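Alpha-galactosidase (Lactobacillus brevis, PDB 3MI6) probably hydrolyses terminal, non-reducing alpha-D-galactose residues from alpha-D-galactosides, as a member of glycosyl hydrolase family 36. Local coordinates at residues G198-E203 with S225-N230. Residues are numbered along the deposited sequence; the frame is centred on the assembly and turned at random.
Sequences GTWARE and SSHQQN
Gly198 N donates a hydrogen bond of 2.8 Å to Gln228 O. Beside it, Gln228 CA sends its hydrogen back toward Gly198 O at 3.4 Å. His227 CB packs against Thr199 C and Trp200 N. Its CG lies anti to the carbonyl carbon (chi1 -67°), which lays the ring alongside the Trp200 side chain. Trp200 CB sits over one face of the imidazole, 4.2 Å from the ring centroid. The indole turns an edge toward the histidine face in an offset edge-to-face pair, planes at 70°, with Trp200 CD1 4.0 Å from His227 NE2. Residues 199-202 form a type II beta turn in the loop between strands 192-197 and 205-210. This loop of the N-terminal family 36 region reaches the predicted active site of the barrel domain. There Trp200, a predicted substrate-binding residue, donates through NE1 to Asp549, the predicted proton donor. At the imidazole edge, Glu203 OE2 lies in plane, 3.6 Å from His227 CD2. Glu203 OE1 and OE2 hydrogen-bond Ser548 OG and Gly531 N, and His227 ND1 and NE2 hydrogen-bond Tyr483 OH and Ser529 O. Replacing His227 by alanine removes the ring, which would probably leave Tyr483 OH and Ser529 O without this partner and open a gap beside Trp200 CB. Gln266 of the second subunit hydrogen-bonds Thr199 OG1.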
loop_
_atom_site.group_PDB
_atom_site.type_symbol
_atom_site.label_atom_id
_atom_site.label_comp_id
_atom_site.label_asym_id
_atom_site.label_seq_id
_atom_site.Cartn_x
_atom_site.Cartn_y
_atom_site.Cartn_z
ATOM N N GLY D 198 17.622 -3.917 -14.531
ATOM C CA GLY D 198 18.825 -3.801 -13.742
ATOM C C GLY D 198 19.945 -3.146 -14.497
ATOM O O GLY D 198 19.778 -2.070 -15.092
ATOM N N THR D 199 21.087 -3.826 -14.489
ATOM C CA THR D 199 22.282 -3.373 -15.167
ATOM C C THR D 199 23.439 -4.355 -14.956
ATOM O O THR D 199 23.282 -5.422 -14.364
ATOM C CB THR D 199 22.707 -1.961 -14.697
ATOM O OG1 THR D 199 23.771 -1.482 -15.532
ATOM C CG2 THR D 199 23.162 -1.980 -13.224
ATOM N N TRP D 200 24.615 -3.995 -15.454
ATOM C CA TRP D 200 25.730 -4.917 -15.418
ATOM C C TRP D 200 26.030 -5.289 -13.964
ATOM O O TRP D 200 25.969 -4.437 -13.081
ATOM C CB TRP D 200 26.942 -4.321 -16.148
ATOM C CG TRP D 200 28.187 -5.104 -15.935
ATOM C CD1 TRP D 200 28.688 -6.100 -16.727
ATOM C CD2 TRP D 200 29.093 -4.969 -14.838
ATOM N NE1 TRP D 200 29.868 -6.584 -16.194
ATOM C CE2 TRP D 200 30.130 -5.908 -15.030
ATOM C CE3 TRP D 200 29.131 -4.140 -13.713
ATOM C CZ2 TRP D 200 31.181 -6.041 -14.138
ATOM C CZ3 TRP D 200 30.169 -4.275 -12.835
ATOM C CH2 TRP D 200 31.186 -5.215 -13.052
ATOM N N ALA D 201 26.327 -6.563 -13.718
ATOM C CA ALA D 201 26.590 -7.052 -12.365
ATOM C C ALA D 201 25.362 -7.021 -11.418
ATOM O O ALA D 201 25.480 -7.361 -10.248
ATOM C CB ALA D 201 27.742 -6.307 -11.759
ATOM N N ARG D 202 24.198 -6.607 -11.917
ATOM C CA ARG D 202 22.945 -6.737 -11.167
ATOM C C ARG D 202 21.724 -6.889 -12.081
ATOM O O ARG D 202 20.745 -6.182 -11.934
ATOM C CB ARG D 202 22.744 -5.575 -10.175
ATOM C CG ARG D 202 23.494 -4.324 -10.520
ATOM C CD ARG D 202 23.244 -3.193 -9.516
ATOM N NE ARG D 202 22.034 -2.467 -9.889
ATOM C CZ ARG D 202 21.961 -1.171 -10.186
ATOM N NH1 ARG D 202 23.026 -0.391 -10.128
ATOM N NH2 ARG D 202 20.785 -0.653 -10.518
ATOM N N GLU D 203 21.784 -7.826 -13.011
ATOM C CA GLU D 203 20.711 -8.004 -13.983
ATOM C C GLU D 203 19.375 -8.487 -13.403
ATOM O O GLU D 203 19.316 -9.253 -12.441
ATOM C CB GLU D 203 21.140 -8.977 -15.097
ATOM C CG GLU D 203 22.334 -8.529 -15.929
ATOM C CD GLU D 203 23.673 -8.902 -15.311
ATOM O OE1 GLU D 203 23.808 -8.805 -14.074
ATOM O OE2 GLU D 203 24.590 -9.296 -16.075
ATOM N N SER D 225 19.208 -6.959 -26.508
ATOM C CA SER D 225 18.312 -6.924 -25.365
ATOM C C SER D 225 19.322 -6.525 -24.326
ATOM O O SER D 225 20.470 -6.942 -24.410
ATOM C CB SER D 225 17.781 -8.321 -25.086
ATOM O OG SER D 225 18.846 -9.265 -25.105
ATOM N N SER D 226 18.978 -5.699 -23.361
ATOM C CA SER D 226 20.083 -5.166 -22.563
ATOM C C SER D 226 20.433 -5.922 -21.259
ATOM O O SER D 226 19.842 -6.940 -20.934
ATOM C CB SER D 226 19.822 -3.684 -22.284
ATOM O OG SER D 226 18.460 -3.472 -21.948
ATOM N N HIS D 227 21.443 -5.427 -20.553
ATOM C CA HIS D 227 21.564 -5.653 -19.119
ATOM C C HIS D 227 20.382 -4.941 -18.450
ATOM O O HIS D 227 19.841 -5.406 -17.467
ATOM C CB HIS D 227 22.867 -5.044 -18.551
ATOM C CG HIS D 227 24.127 -5.703 -19.035
ATOM N ND1 HIS D 227 24.858 -5.221 -20.104
ATOM C CD2 HIS D 227 24.793 -6.797 -18.589
ATOM C CE1 HIS D 227 25.910 -5.996 -20.302
ATOM N NE2 HIS D 227 25.895 -6.959 -19.394
ATOM N N GLN D 228 19.975 -3.813 -19.018
ATOM C CA GLN D 228 19.072 -2.887 -18.352
ATOM C C GLN D 228 17.635 -3.373 -18.258
ATOM O O GLN D 228 17.011 -3.251 -17.209
ATOM C CB GLN D 228 19.122 -1.530 -19.054
ATOM C CG GLN D 228 20.459 -0.780 -18.896
ATOM C CD GLN D 228 21.622 -1.489 -19.565
ATOM O OE1 GLN D 228 22.753 -1.468 -19.062
ATOM N NE2 GLN D 228 21.353 -2.130 -20.694
ATOM N N GLN D 229 17.103 -3.901 -19.358
ATOM C CA GLN D 229 15.722 -4.393 -19.409
ATOM C C GLN D 229 15.688 -5.685 -20.202
ATOM O O GLN D 229 16.255 -5.751 -21.282
ATOM C CB GLN D 229 14.797 -3.391 -20.105
ATOM C CG GLN D 229 14.859 -1.963 -19.572
ATOM C CD GLN D 229 14.153 -1.783 -18.237
ATOM O OE1 GLN D 229 13.586 -2.729 -17.677
ATOM N NE2 GLN D 229 14.170 -0.547 -17.727
ATOM N N ASN D 230 15.028 -6.710 -19.673
ATOM C CA ASN D 230 14.858 -7.963 -20.402
ATOM C C ASN D 230 13.542 -8.001 -21.155
ATOM O O ASN D 230 12.558 -7.412 -20.701
ATOM C CB ASN D 230 14.903 -9.155 -19.451
ATOM C CG ASN D 230 15.045 -10.452 -20.185
ATOM O OD1 ASN D 230 16.155 -10.928 -20.401
ATOM N ND2 ASN D 230 13.930 -11.012 -20.622
#